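Local coordinates for 3-oxoacyl-[acyl-carrier protein] synthase (Thermus thermophilus, PDB 1UB7) that probably catalyses the first condensation of fatty acid synthesis, joining an acetyl group from acetyl-CoA to two carbons from malonyl-ACP, at residues 239-248 with 295-306; 264-274 with 284-294. All blocks are in the same frame, centred on the assembly; numbering follows the deposited sequence.

Contact 1 (239-248 with 295-306) is the more deeply buried of the two: two parallel strands joined by main-chain hydrogen bonds, with branched aliphatic side chains on both faces and the predicted catalytic His246 just past Pro245. Contact 2 (264-274 with 284-294) lies partly at the surface and relies on side-chain charge, two arginines and a glutamate holding an extended segment and a short helix against helix 281-292. Along the chain it is nested inside the loop that contact 1 closes. The two meet where Phe243 N approaches Arg266 O and where Gln247 OE1 receives Asn270 N, while Ala285 and Ala289 of helix 281-292 pack against Val244 and Leu242 of strand 242-245.

Contact 1 (239-248 with 295-306)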
# COMPACT_ATOMS: atom_id res chain seq x y z
N ASP A 239 5.85 -21.98 24.34
CA ASP A 239 4.48 -21.53 24.47
C ASP A 239 3.77 -21.53 23.11
O ASP A 239 2.54 -21.43 23.04
CB ASP A 239 4.42 -20.12 25.06
CG ASP A 239 4.68 -20.10 26.55
OD1 ASP A 239 3.91 -20.74 27.29
OD2 ASP A 239 5.65 -19.44 26.97
N ILE A 240 4.55 -21.67 22.04
CA ILE A 240 4.01 -21.65 20.69
C ILE A 240 3.50 -23.00 20.19
O ILE A 240 4.28 -23.94 20.02
CB ILE A 240 5.06 -21.11 19.67
CG1 ILE A 240 5.62 -19.77 20.15
CG2 ILE A 240 4.40 -20.91 18.31
CD1 ILE A 240 4.55 -18.69 20.41
N ARG A 241 2.19 -23.07 19.95
CA ARG A 241 1.52 -24.28 19.44
C ARG A 241 1.91 -24.61 17.99
O ARG A 241 2.11 -25.77 17.64
CB ARG A 241 -0.01 -24.10 19.54
CG ARG A 241 -0.86 -25.16 18.84
CD ARG A 241 -0.61 -26.56 19.36
NE ARG A 241 -0.77 -26.64 20.82
CZ ARG A 241 -0.70 -27.77 21.52
NH1 ARG A 241 -0.46 -28.93 20.90
NH2 ARG A 241 -0.84 -27.75 22.84
N LEU A 242 2.01 -23.59 17.15
CA LEU A 242 2.39 -23.83 15.76
C LEU A 242 3.06 -22.60 15.14
O LEU A 242 2.60 -21.47 15.33
CB LEU A 242 1.16 -24.22 14.94
CG LEU A 242 1.33 -24.51 13.44
CD1 LEU A 242 2.04 -25.84 13.25
CD2 LEU A 242 -0.04 -24.56 12.78
N PHE A 243 4.15 -22.84 14.43
CA PHE A 243 4.90 -21.80 13.76
C PHE A 243 4.46 -21.85 12.32
O PHE A 243 4.47 -22.91 11.72
CB PHE A 243 6.41 -22.05 13.82
CG PHE A 243 7.01 -21.83 15.19
CD1 PHE A 243 6.62 -22.63 16.27
CD2 PHE A 243 7.95 -20.83 15.40
CE1 PHE A 243 7.17 -22.42 17.54
CE2 PHE A 243 8.50 -20.61 16.66
CZ PHE A 243 8.11 -21.41 17.74
N VAL A 244 4.07 -20.70 11.78
CA VAL A 244 3.62 -20.62 10.40
C VAL A 244 4.50 -19.63 9.68
O VAL A 244 4.37 -18.41 9.85
CB VAL A 244 2.15 -20.17 10.33
CG1 VAL A 244 1.59 -20.46 8.94
CG2 VAL A 244 1.34 -20.89 11.40
N PRO A 245 5.44 -20.14 8.89
CA PRO A 245 6.37 -19.31 8.14
C PRO A 245 5.94 -19.09 6.70
O PRO A 245 5.07 -19.79 6.19
CB PRO A 245 7.65 -20.11 8.20
CG PRO A 245 7.11 -21.52 7.99
CD PRO A 245 5.93 -21.54 8.96
N HIS A 246 6.56 -18.11 6.07
CA HIS A 246 6.30 -17.84 4.67
C HIS A 246 6.68 -19.15 3.98
O HIS A 246 7.69 -19.76 4.32
CB HIS A 246 7.23 -16.72 4.18
CG HIS A 246 7.14 -16.45 2.71
ND1 HIS A 246 8.16 -15.85 2.00
CD2 HIS A 246 6.15 -16.69 1.82
CE1 HIS A 246 7.80 -15.73 0.74
NE2 HIS A 246 6.59 -16.23 0.60
N GLN A 247 5.88 -19.60 3.02
CA GLN A 247 6.17 -20.85 2.32
C GLN A 247 6.93 -20.55 1.04
O GLN A 247 6.37 -20.61 -0.05
CB GLN A 247 4.88 -21.59 1.96
CG GLN A 247 4.01 -21.91 3.16
CD GLN A 247 4.64 -22.93 4.09
OE1 GLN A 247 4.84 -24.08 3.71
NE2 GLN A 247 4.96 -22.50 5.30
N ALA A 248 8.22 -20.24 1.17
CA ALA A 248 9.04 -19.94 0.00
C ALA A 248 9.94 -21.11 -0.39
O ALA A 248 10.07 -21.45 -1.57
CB ALA A 248 9.89 -18.71 0.28
N ILE A 295 -4.55 -25.76 14.91
CA ILE A 295 -4.68 -24.42 15.45
C ILE A 295 -6.08 -24.45 16.03
O ILE A 295 -7.01 -24.90 15.38
CB ILE A 295 -4.60 -23.32 14.36
CG1 ILE A 295 -3.13 -23.02 14.03
CG2 ILE A 295 -5.29 -22.04 14.83
CD1 ILE A 295 -2.96 -21.94 12.97
N ARG A 296 -6.21 -23.98 17.27
CA ARG A 296 -7.51 -23.95 17.93
C ARG A 296 -7.60 -22.75 18.84
O ARG A 296 -6.59 -22.20 19.27
CB ARG A 296 -7.73 -25.21 18.78
CG ARG A 296 -7.48 -26.51 18.05
CD ARG A 296 -7.70 -27.68 18.99
NE ARG A 296 -7.25 -28.95 18.40
CZ ARG A 296 -7.39 -30.13 18.99
NH1 ARG A 296 -7.98 -30.22 20.17
NH2 ARG A 296 -6.98 -31.23 18.37
N GLU A 297 -8.83 -22.34 19.14
CA GLU A 297 -9.04 -21.21 20.00
C GLU A 297 -8.17 -21.39 21.22
O GLU A 297 -8.18 -22.46 21.84
CB GLU A 297 -10.50 -21.11 20.40
CG GLU A 297 -10.77 -20.01 21.39
CD GLU A 297 -12.18 -19.49 21.29
OE1 GLU A 297 -12.54 -18.95 20.22
OE2 GLU A 297 -12.93 -19.62 22.27
N GLY A 298 -7.39 -20.37 21.55
CA GLY A 298 -6.52 -20.44 22.71
C GLY A 298 -5.05 -20.70 22.45
O GLY A 298 -4.23 -20.43 23.32
N ASP A 299 -4.72 -21.22 21.26
CA ASP A 299 -3.32 -21.51 20.92
C ASP A 299 -2.52 -20.25 20.60
O ASP A 299 -3.06 -19.22 20.18
CB ASP A 299 -3.22 -22.42 19.69
CG ASP A 299 -3.81 -23.80 19.91
OD1 ASP A 299 -3.77 -24.31 21.06
OD2 ASP A 299 -4.29 -24.38 18.90
N HIS A 300 -1.20 -20.34 20.79
CA HIS A 300 -0.33 -19.22 20.47
C HIS A 300 0.31 -19.57 19.15
O HIS A 300 1.04 -20.55 19.04
CB HIS A 300 0.74 -19.05 21.54
CG HIS A 300 0.18 -18.77 22.90
ND1 HIS A 300 -0.79 -17.81 23.12
CD2 HIS A 300 0.43 -19.33 24.10
CE1 HIS A 300 -1.11 -17.80 24.40
NE2 HIS A 300 -0.39 -18.71 25.02
N VAL A 301 0.01 -18.78 18.12
CA VAL A 301 0.55 -19.02 16.80
C VAL A 301 1.55 -17.94 16.41
O VAL A 301 1.36 -16.75 16.69
CB VAL A 301 -0.56 -19.07 15.75
CG1 VAL A 301 -0.01 -19.60 14.43
CG2 VAL A 301 -1.71 -19.92 16.26
N LEU A 302 2.63 -18.37 15.77
CA LEU A 302 3.63 -17.42 15.33
C LEU A 302 3.66 -17.39 13.83
O LEU A 302 3.69 -18.44 13.19
CB LEU A 302 5.02 -17.79 15.83
CG LEU A 302 6.02 -16.82 15.20
CD1 LEU A 302 6.97 -16.34 16.26
CD2 LEU A 302 6.75 -17.49 14.00
N LEU A 303 3.65 -16.17 13.29
CA LEU A 303 3.69 -15.95 11.86
C LEU A 303 4.99 -15.21 11.59
O LEU A 303 5.39 -14.34 12.38
CB LEU A 303 2.51 -15.07 11.41
CG LEU A 303 1.10 -15.44 11.88
CD1 LEU A 303 0.11 -14.39 11.41
CD2 LEU A 303 0.71 -16.81 11.33
N VAL A 304 5.66 -15.55 10.50
CA VAL A 304 6.91 -14.91 10.17
C VAL A 304 7.12 -14.97 8.66
O VAL A 304 6.77 -15.97 8.03
CB VAL A 304 8.10 -15.61 10.92
CG1 VAL A 304 8.20 -17.07 10.51
CG2 VAL A 304 9.41 -14.89 10.64
N SER A 305 7.67 -13.90 8.09
CA SER A 305 7.91 -13.84 6.64
C SER A 305 9.07 -12.91 6.28
O SER A 305 9.43 -12.01 7.03
CB SER A 305 6.63 -13.41 5.90
OG SER A 305 6.84 -13.32 4.50
N PHE A 306 9.63 -13.15 5.10
CA PHE A 306 10.76 -12.39 4.58
C PHE A 306 10.47 -12.21 3.11
O PHE A 306 9.66 -12.95 2.55
CB PHE A 306 12.05 -13.21 4.71
CG PHE A 306 12.01 -14.51 3.94
CD1 PHE A 306 11.50 -15.67 4.53
CD2 PHE A 306 12.42 -14.57 2.60
CE1 PHE A 306 11.39 -16.88 3.80
CE2 PHE A 306 12.31 -15.76 1.86
CZ PHE A 306 11.79 -16.92 2.46
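Val244 is held through both its backbone N and its backbone O: the N donates to Leu302 O at 2.7 Å, and the O accepts Val304 N. Leu302 N reaches Leu242 O at 3.1 Å, and Arg241 N adds a further bond to His300 O. Past Pro245, the bond from His246 N to Val304 O is weak, as is that from His246 ND1 to Phe306 O; the stronger partner of this predicted active-site ring is Asn276, at NE2. His246 ND1 also lies 3.8 Å above one face of the Phe306 ring, offset toward its rim, the two rings meeting obliquely.

The carboxylate of Asp299 lies against the bent chain of Arg241, Asp299 OD1 standing 3.8 Å from Arg241 NE in a long salt bridge, while Asp299 OD2 takes Arg296 N at 2.6 Å within the type II turn 296-299. With an alanine here, Arg241 would probably lose a nearby negative charge and the Arg296 N-H its carboxylate acceptor.

Strands 242-245 and 300-307 are parallel neighbours in the C-terminal sheet of this thiolase-like fold, and beta-branched and leucine side chains suit its two buried faces. Leu302 CD2 meets Phe243 CD2 at 3.8 Å on the face covered by helix 211-233. On the other, Val244 directs CG2 to Val301 CG1 (3.6 Å), since its CG1 is turned anti to the backbone N (chi1 -165°); Leu303 CD2 touches Val244 CB, and the side chains of Ile295 and Leu242 cross at about a right angle, CG1 of the first touching CD2 of the second.

Contact 2 (264-274 with 284-294); sequences WERVAVNVDRY and LALKEAVDAGR
Glu288 and Arg273 meet end-on, their side chains coming from opposite directions and their flat groups nearly coplanar (26° apart). Arg273 NH2 donates to Glu288 OE1 at 2.8 Å and Arg273 NH1 to Glu288 OE2 at 3.2 Å, each oxygen using its syn lone pair. Tyr274 OH gives Glu288 OE2 a second bond of 3.0 Å, almost in line with the C-O bond. A glutamate suits this place because its chain, extended beyond CG, carries both oxygens from helix 281-292 to the short helix 271-274.

Alanines let the backbones approach at the buried part, Ala268 CB facing Ala285 CB at 4.3 Å. Beside them Asn270 carries its OD1 to within 3.4 Å of Ala285 CA.

The looser end is wetter. Beyond the Schellman motif at Gly293, Arg294 bends at chi3 (59°) to bring its guanidinium edge to the backbone of 265-267. Its NH2 donates to Glu265 O, at a doubtfully short modelled distance, and weakly to Val267 O, while one water joins NE to Glu265 O and another links NH1 with Val269 N. Arg294 thus spends its charge on neutral carbonyls and water, whereas Arg273 faces a carboxylate that the arginine and the tyrosine hydroxyl are likely to keep ionised.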
# COMPACT_ATOMS: atom_id res chain seq x y z
N TRP A 264 8.83 -30.97 13.27
CA TRP A 264 7.98 -30.63 12.14
C TRP A 264 6.49 -30.51 12.45
O TRP A 264 5.74 -29.92 11.68
CB TRP A 264 8.19 -31.63 11.01
CG TRP A 264 9.40 -31.35 10.20
CD1 TRP A 264 10.57 -32.04 10.21
CD2 TRP A 264 9.57 -30.28 9.25
NE1 TRP A 264 11.47 -31.48 9.32
CE2 TRP A 264 10.88 -30.40 8.72
CE3 TRP A 264 8.75 -29.24 8.80
CZ2 TRP A 264 11.38 -29.52 7.76
CZ3 TRP A 264 9.25 -28.36 7.84
CH2 TRP A 264 10.56 -28.51 7.33
N GLU A 265 6.08 -31.09 13.57
CA GLU A 265 4.68 -31.07 14.01
C GLU A 265 4.22 -29.68 14.45
O GLU A 265 3.03 -29.38 14.46
CB GLU A 265 4.52 -32.05 15.16
CG GLU A 265 5.53 -31.80 16.26
CD GLU A 265 5.39 -32.74 17.43
OE1 GLU A 265 4.32 -32.75 18.06
OE2 GLU A 265 6.37 -33.46 17.71
N ARG A 266 5.18 -28.84 14.84
CA ARG A 266 4.87 -27.49 15.30
C ARG A 266 5.24 -26.46 14.23
O ARG A 266 5.46 -25.29 14.53
CB ARG A 266 5.63 -27.19 16.59
CG ARG A 266 5.05 -27.89 17.81
CD ARG A 266 6.02 -27.87 18.98
NE ARG A 266 6.41 -26.52 19.38
CZ ARG A 266 7.26 -26.25 20.36
NH1 ARG A 266 7.82 -27.24 21.04
NH2 ARG A 266 7.55 -24.99 20.67
N VAL A 267 5.29 -26.91 12.98
CA VAL A 267 5.60 -26.06 11.85
C VAL A 267 4.65 -26.38 10.70
O VAL A 267 4.48 -27.54 10.34
CB VAL A 267 7.03 -26.29 11.36
CG1 VAL A 267 7.23 -25.60 10.01
CG2 VAL A 267 8.01 -25.76 12.39
N ALA A 268 4.06 -25.33 10.13
CA ALA A 268 3.12 -25.48 9.02
C ALA A 268 3.80 -25.51 7.66
O ALA A 268 4.64 -24.68 7.36
CB ALA A 268 2.10 -24.35 9.06
N VAL A 269 3.42 -26.47 6.83
CA VAL A 269 4.01 -26.58 5.49
C VAL A 269 2.97 -26.88 4.43
O VAL A 269 2.01 -27.60 4.67
CB VAL A 269 5.08 -27.71 5.41
CG1 VAL A 269 5.85 -27.61 4.10
CG2 VAL A 269 6.04 -27.63 6.60
N ASN A 270 3.18 -26.33 3.24
CA ASN A 270 2.30 -26.58 2.12
C ASN A 270 2.98 -26.08 0.86
O ASN A 270 2.44 -26.19 -0.24
CB ASN A 270 0.91 -25.93 2.34
CG ASN A 270 0.90 -24.39 2.25
OD1 ASN A 270 0.12 -23.74 2.94
ND2 ASN A 270 1.74 -23.83 1.38
N VAL A 271 4.20 -25.56 1.02
CA VAL A 271 4.97 -25.06 -0.12
C VAL A 271 5.15 -26.17 -1.15
O VAL A 271 5.42 -25.92 -2.32
CB VAL A 271 6.38 -24.54 0.30
CG1 VAL A 271 7.21 -25.65 0.94
CG2 VAL A 271 7.11 -24.00 -0.90
N ASP A 272 4.99 -27.41 -0.68
CA ASP A 272 5.11 -28.59 -1.52
C ASP A 272 3.95 -28.72 -2.50
O ASP A 272 4.11 -29.23 -3.61
CB ASP A 272 5.19 -29.84 -0.63
CG ASP A 272 4.03 -29.94 0.36
OD1 ASP A 272 3.78 -28.97 1.10
OD2 ASP A 272 3.36 -31.00 0.41
N ARG A 273 2.78 -28.24 -2.08
CA ARG A 273 1.58 -28.32 -2.91
C ARG A 273 1.16 -27.03 -3.62
O ARG A 273 0.43 -27.07 -4.61
CB ARG A 273 0.40 -28.85 -2.06
CG ARG A 273 0.48 -30.34 -1.79
CD ARG A 273 -0.65 -30.85 -0.91
NE ARG A 273 -0.50 -30.45 0.49
CZ ARG A 273 -1.08 -29.38 1.02
NH1 ARG A 273 -1.86 -28.60 0.28
NH2 ARG A 273 -0.88 -29.08 2.30
N TYR A 274 1.63 -25.89 -3.13
CA TYR A 274 1.24 -24.63 -3.76
C TYR A 274 2.38 -23.73 -4.22
O TYR A 274 2.15 -22.70 -4.87
CB TYR A 274 0.35 -23.81 -2.82
CG TYR A 274 -0.85 -24.52 -2.25
CD1 TYR A 274 -1.75 -25.21 -3.06
CD2 TYR A 274 -1.15 -24.40 -0.89
CE1 TYR A 274 -2.92 -25.76 -2.53
CE2 TYR A 274 -2.31 -24.94 -0.35
CZ TYR A 274 -3.19 -25.62 -1.17
OH TYR A 274 -4.34 -26.13 -0.60
N LEU A 284 -3.01 -19.16 3.52
CA LEU A 284 -3.29 -20.49 2.95
C LEU A 284 -2.93 -21.57 3.95
O LEU A 284 -3.66 -22.55 4.11
CB LEU A 284 -2.48 -20.72 1.66
CG LEU A 284 -3.07 -20.11 0.39
CD1 LEU A 284 -2.06 -20.16 -0.72
CD2 LEU A 284 -4.35 -20.89 -0.00
N ALA A 285 -1.80 -21.39 4.63
CA ALA A 285 -1.33 -22.33 5.64
C ALA A 285 -2.19 -22.33 6.89
O ALA A 285 -2.55 -23.39 7.41
CB ALA A 285 0.13 -22.03 6.01
N LEU A 286 -2.53 -21.14 7.40
CA LEU A 286 -3.37 -21.06 8.60
C LEU A 286 -4.69 -21.79 8.40
O LEU A 286 -5.18 -22.46 9.32
CB LEU A 286 -3.66 -19.61 8.96
CG LEU A 286 -2.48 -18.80 9.47
CD1 LEU A 286 -2.84 -17.33 9.48
CD2 LEU A 286 -2.10 -19.29 10.85
N LYS A 287 -5.26 -21.65 7.21
CA LYS A 287 -6.53 -22.28 6.88
C LYS A 287 -6.45 -23.80 7.04
O LYS A 287 -7.32 -24.40 7.68
CB LYS A 287 -6.96 -21.96 5.44
CG LYS A 287 -8.27 -22.64 5.05
CD LYS A 287 -8.53 -22.56 3.55
CE LYS A 287 -9.81 -23.28 3.18
NZ LYS A 287 -10.12 -23.08 1.75
N GLU A 288 -5.40 -24.41 6.48
CA GLU A 288 -5.23 -25.86 6.61
C GLU A 288 -5.04 -26.27 8.08
O GLU A 288 -5.63 -27.26 8.54
CB GLU A 288 -4.04 -26.33 5.77
CG GLU A 288 -4.10 -25.84 4.34
CD GLU A 288 -3.28 -26.70 3.39
OE1 GLU A 288 -2.17 -27.14 3.77
OE2 GLU A 288 -3.75 -26.92 2.25
N ALA A 289 -4.24 -25.51 8.81
CA ALA A 289 -3.99 -25.79 10.22
C ALA A 289 -5.27 -25.68 11.04
O ALA A 289 -5.51 -26.49 11.95
CB ALA A 289 -2.94 -24.84 10.76
N VAL A 290 -6.09 -24.69 10.74
CA VAL A 290 -7.33 -24.53 11.48
C VAL A 290 -8.19 -25.75 11.23
O VAL A 290 -8.69 -26.37 12.17
CB VAL A 290 -8.08 -23.25 11.05
CG1 VAL A 290 -9.52 -23.31 11.52
CG2 VAL A 290 -7.38 -22.04 11.64
N ASP A 291 -8.34 -26.10 9.95
CA ASP A 291 -9.17 -27.23 9.56
C ASP A 291 -8.67 -28.60 10.03
O ASP A 291 -9.47 -29.52 10.16
CB ASP A 291 -9.35 -27.25 8.03
CG ASP A 291 -10.24 -26.11 7.53
OD1 ASP A 291 -10.90 -25.47 8.37
OD2 ASP A 291 -10.27 -25.86 6.31
N ALA A 292 -7.36 -28.73 10.28
CA ALA A 292 -6.80 -29.99 10.74
C ALA A 292 -6.89 -30.02 12.26
O ALA A 292 -6.72 -31.06 12.88
CB ALA A 292 -5.36 -30.13 10.30
N GLY A 293 -7.18 -28.85 12.84
CA GLY A 293 -7.29 -28.74 14.28
C GLY A 293 -5.96 -28.50 14.96
O GLY A 293 -5.86 -28.59 16.19
N ARG A 294 -4.93 -28.21 14.16
CA ARG A 294 -3.59 -27.95 14.70
C ARG A 294 -3.58 -26.56 15.31
O ARG A 294 -2.70 -26.22 16.10
CB ARG A 294 -2.56 -28.03 13.60
CG ARG A 294 -2.72 -29.24 12.71
CD ARG A 294 -1.65 -29.18 11.65
NE ARG A 294 -0.34 -29.15 12.27
CZ ARG A 294 0.79 -28.92 11.62
NH1 ARG A 294 0.77 -28.68 10.32
NH2 ARG A 294 1.95 -28.94 12.27
O HOH W 1 0.46 -29.18 14.92
O HOH W 2 2.18 -28.86 8.23